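Local coordinates for CHAD domain protein (Streptomyces chartreusis, PDB 6RN5), which probably binds polyphosphate through its CHAD domain and also binds metal, with copper ions held by histidines, at residues A[78-83]-A[215-220]. Residues are numbered along the deposited sequence; the frame is centred on the assembly and turned at random.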
ATOM      1  N   SER A  78     -18.667 -14.823 -39.206  1.00 40.02           N
ATOM      2  CA  SER A  78     -19.519 -15.792 -39.919  1.00 41.28           C
ATOM      3  C   SER A  78     -20.250 -15.155 -41.086  1.00 40.16           C
ATOM      4  O   SER A  78     -20.675 -15.860 -41.962  1.00 38.13           O
ATOM      5  CB  SER A  78     -20.530 -16.448 -38.965  1.00 42.32           C
ATOM      6  OG  SER A  78     -21.247 -15.472 -38.251  1.00 39.30           O
ATOM      7  N   LEU A  79     -20.421 -13.830 -41.101  1.00 36.68           N
ATOM      8  CA  LEU A  79     -21.092 -13.168 -42.234  1.00 36.26           C
ATOM      9  C   LEU A  79     -20.149 -12.682 -43.346  1.00 35.23           C
ATOM     10  O   LEU A  79     -20.604 -12.062 -44.274  1.00 32.99           O
ATOM     11  CB  LEU A  79     -21.966 -12.006 -41.732  1.00 39.33           C
ATOM     12  CG  LEU A  79     -23.079 -12.500 -40.793  1.00 39.11           C
ATOM     13  CD1 LEU A  79     -23.992 -11.353 -40.494  1.00 41.79           C
ATOM     14  CD2 LEU A  79     -23.885 -13.630 -41.411  1.00 41.67           C
ATOM     15  N   LEU A  80     -18.861 -13.019 -43.274  1.00 36.34           N
ATOM     16  CA  LEU A  80     -17.832 -12.443 -44.142  1.00 38.63           C
ATOM     17  C   LEU A  80     -16.958 -13.581 -44.673  1.00 36.47           C
ATOM     18  O   LEU A  80     -16.862 -14.599 -44.064  1.00 40.93           O
ATOM     19  CB  LEU A  80     -16.982 -11.449 -43.334  1.00 34.59           C
ATOM     20  CG  LEU A  80     -17.717 -10.255 -42.705  1.00 36.94           C
ATOM     21  CD1 LEU A  80     -16.999  -9.606 -41.518  1.00 38.93           C
ATOM     22  CD2 LEU A  80     -17.940  -9.190 -43.743  1.00 35.74           C
ATOM     23  N   ASP A  81     -16.319 -13.396 -45.809  1.00 40.12           N
ATOM     24  CA  ASP A  81     -15.342 -14.374 -46.329  1.00 40.43           C
ATOM     25  C   ASP A  81     -14.255 -14.707 -45.323  1.00 44.33           C
ATOM     26  O   ASP A  81     -13.529 -13.814 -44.849  1.00 40.31           O
ATOM     27  CB  ASP A  81     -14.717 -13.808 -47.587  1.00 46.27           C
ATOM     28  CG  ASP A  81     -13.734 -14.751 -48.231  1.00 46.97           C
ATOM     29  OD1 ASP A  81     -12.618 -14.995 -47.715  1.00 53.06           O
ATOM     30  OD2 ASP A  81     -14.072 -15.213 -49.306  1.00 54.18           O
ATOM     31  N   THR A  82     -14.117 -15.997 -45.012  1.00 43.27           N
ATOM     32  CA  THR A  82     -13.260 -16.413 -43.937  1.00 44.74           C
ATOM     33  C   THR A  82     -11.787 -16.081 -44.193  1.00 49.35           C
ATOM     34  O   THR A  82     -11.130 -15.517 -43.298  1.00 45.19           O
ATOM     35  CB  THR A  82     -13.452 -17.908 -43.628  1.00 43.62           C
ATOM     36  OG1 THR A  82     -14.741 -18.079 -43.070  1.00 46.56           O
ATOM     37  CG2 THR A  82     -12.483 -18.399 -42.587  1.00 45.66           C
ATOM     38  N   ASP A  83     -11.280 -16.444 -45.379  1.00 49.33           N
ATOM     39  CA  ASP A  83      -9.880 -16.191 -45.759  1.00 52.11           C
ATOM     40  C   ASP A  83      -9.598 -14.700 -45.671  1.00 50.51           C
ATOM     41  O   ASP A  83      -8.634 -14.285 -45.035  1.00 51.07           O
ATOM     42  CB  ASP A  83      -9.565 -16.646 -47.190  1.00 55.18           C
ATOM     43  CG  ASP A  83      -9.649 -18.145 -47.371  1.00 57.56           C
ATOM     44  OD1 ASP A  83      -9.464 -18.895 -46.397  1.00 59.50           O
ATOM     45  OD2 ASP A  83      -9.913 -18.569 -48.511  1.00 64.83           O
ATOM     46  N   SER A 215     -15.199   0.562 -50.243  1.00 39.03           N
ATOM     47  CA  SER A 215     -16.188   0.419 -51.318  1.00 45.88           C
ATOM     48  C   SER A 215     -16.936  -0.908 -51.257  1.00 47.50           C
ATOM     49  O   SER A 215     -18.131  -0.906 -51.341  1.00 50.51           O
ATOM     50  CB  SER A 215     -15.480   0.497 -52.668  1.00 47.09           C
ATOM     51  OG  SER A 215     -15.014   1.811 -52.872  1.00 59.42           O
ATOM     52  N   GLU A 216     -16.221  -2.029 -51.127  1.00 43.62           N
ATOM     53  CA  GLU A 216     -16.828  -3.354 -51.168  1.00 47.91           C
ATOM     54  C   GLU A 216     -16.536  -4.177 -49.916  1.00 41.24           C
ATOM     55  O   GLU A 216     -15.377  -4.299 -49.505  1.00 43.11           O
ATOM     56  CB  GLU A 216     -16.249  -4.157 -52.319  1.00 57.17           C
ATOM     57  CG  GLU A 216     -16.360  -3.534 -53.703  1.00 67.48           C
ATOM     58  CD  GLU A 216     -15.239  -4.047 -54.588  1.00 77.91           C
ATOM     59  OE1 GLU A 216     -14.998  -5.279 -54.568  1.00 85.16           O
ATOM     60  OE2 GLU A 216     -14.565  -3.223 -55.253  1.00 84.12           O
ATOM     61  N   VAL A 217     -17.583  -4.786 -49.367  1.00 37.05           N
ATOM     62  CA  VAL A 217     -17.492  -5.647 -48.200  1.00 35.35           C
ATOM     63  C   VAL A 217     -17.768  -7.082 -48.648  1.00 35.59           C
ATOM     64  O   VAL A 217     -18.807  -7.330 -49.222  1.00 37.64           O
ATOM     65  CB  VAL A 217     -18.534  -5.210 -47.194  1.00 34.53           C
ATOM     66  CG1 VAL A 217     -18.443  -6.041 -45.936  1.00 35.00           C
ATOM     67  CG2 VAL A 217     -18.388  -3.699 -46.901  1.00 36.42           C
ATOM     68  N   PRO A 218     -16.869  -8.032 -48.367  1.00 37.22           N
ATOM     69  CA  PRO A 218     -17.113  -9.435 -48.786  1.00 38.73           C
ATOM     70  C   PRO A 218     -18.057 -10.202 -47.876  1.00 36.24           C
ATOM     71  O   PRO A 218     -17.648 -11.114 -47.145  1.00 40.18           O
ATOM     72  CB  PRO A 218     -15.701 -10.044 -48.773  1.00 39.34           C
ATOM     73  CG  PRO A 218     -14.992  -9.262 -47.709  1.00 39.99           C
ATOM     74  CD  PRO A 218     -15.513  -7.862 -47.802  1.00 38.57           C
ATOM     75  N   LEU A 219     -19.320  -9.792 -47.893  1.00 39.72           N
ATOM     76  CA  LEU A 219     -20.372 -10.512 -47.194  1.00 39.10           C
ATOM     77  C   LEU A 219     -20.551 -11.904 -47.750  1.00 39.79           C
ATOM     78  O   LEU A 219     -20.547 -12.083 -48.954  1.00 41.23           O
ATOM     79  CB  LEU A 219     -21.693  -9.773 -47.350  1.00 40.47           C
ATOM     80  CG  LEU A 219     -21.809  -8.391 -46.659  1.00 42.58           C
ATOM     81  CD1 LEU A 219     -23.157  -7.762 -46.930  1.00 40.13           C
ATOM     82  CD2 LEU A 219     -21.554  -8.425 -45.156  1.00 42.69           C
ATOM     83  N   THR A 220     -20.787 -12.893 -46.899  1.00 42.65           N
ATOM     84  CA  THR A 220     -21.186 -14.238 -47.396  1.00 42.92           C
ATOM     85  C   THR A 220     -22.562 -14.173 -48.089  1.00 41.38           C
ATOM     86  O   THR A 220     -23.309 -13.229 -47.865  1.00 39.80           O
ATOM     87  CB  THR A 220     -21.291 -15.282 -46.258  1.00 44.27           C
ATOM     88  OG1 THR A 220     -22.243 -14.831 -45.283  1.00 48.33           O
ATOM     89  CG2 THR A 220     -19.958 -15.497 -45.615  1.00 47.39           C
TER
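L79 O takes three contacts from L219 and T220: T220 N donates a nearly straight bond of 2.8 Å that reaches it from above the carbonyl plane, T220 OG1 adds a weak one of 3.4 Å, and L219 CA supplies a C-H...O contact. T220 OG1 lies between its own backbone N and carbonyl carbon (chi1 58°), which brings it within reach of L79 O and leaves CG2 packed 3.6 Å from L80 O. With an alanine here, L79 O would probably lose its hydroxyl partner, and L80 N and O the methyl packed against them. In return, P218 O accepts D81 N at 3.0 Å, almost in line with its C=O bond, and a C-H...O contact from L80 CA. P218 is itself the centre of an inverse gamma turn, closed by L219 N on V217 O. L80 CD2 meets both V217 CG1 (3.9 Å) and L219 CD2, while V217 also packs on helix 21-42. D81 OD1 bonds W84 N, capping helix 82-120. The result is a single antiparallel beta bridge, with L80 and L219 as its non-hydrogen-bonded pair, tying the turn before helix 82-120 to the loop between helices 201-213 and 229-244 in the otherwise helical CHAD fold.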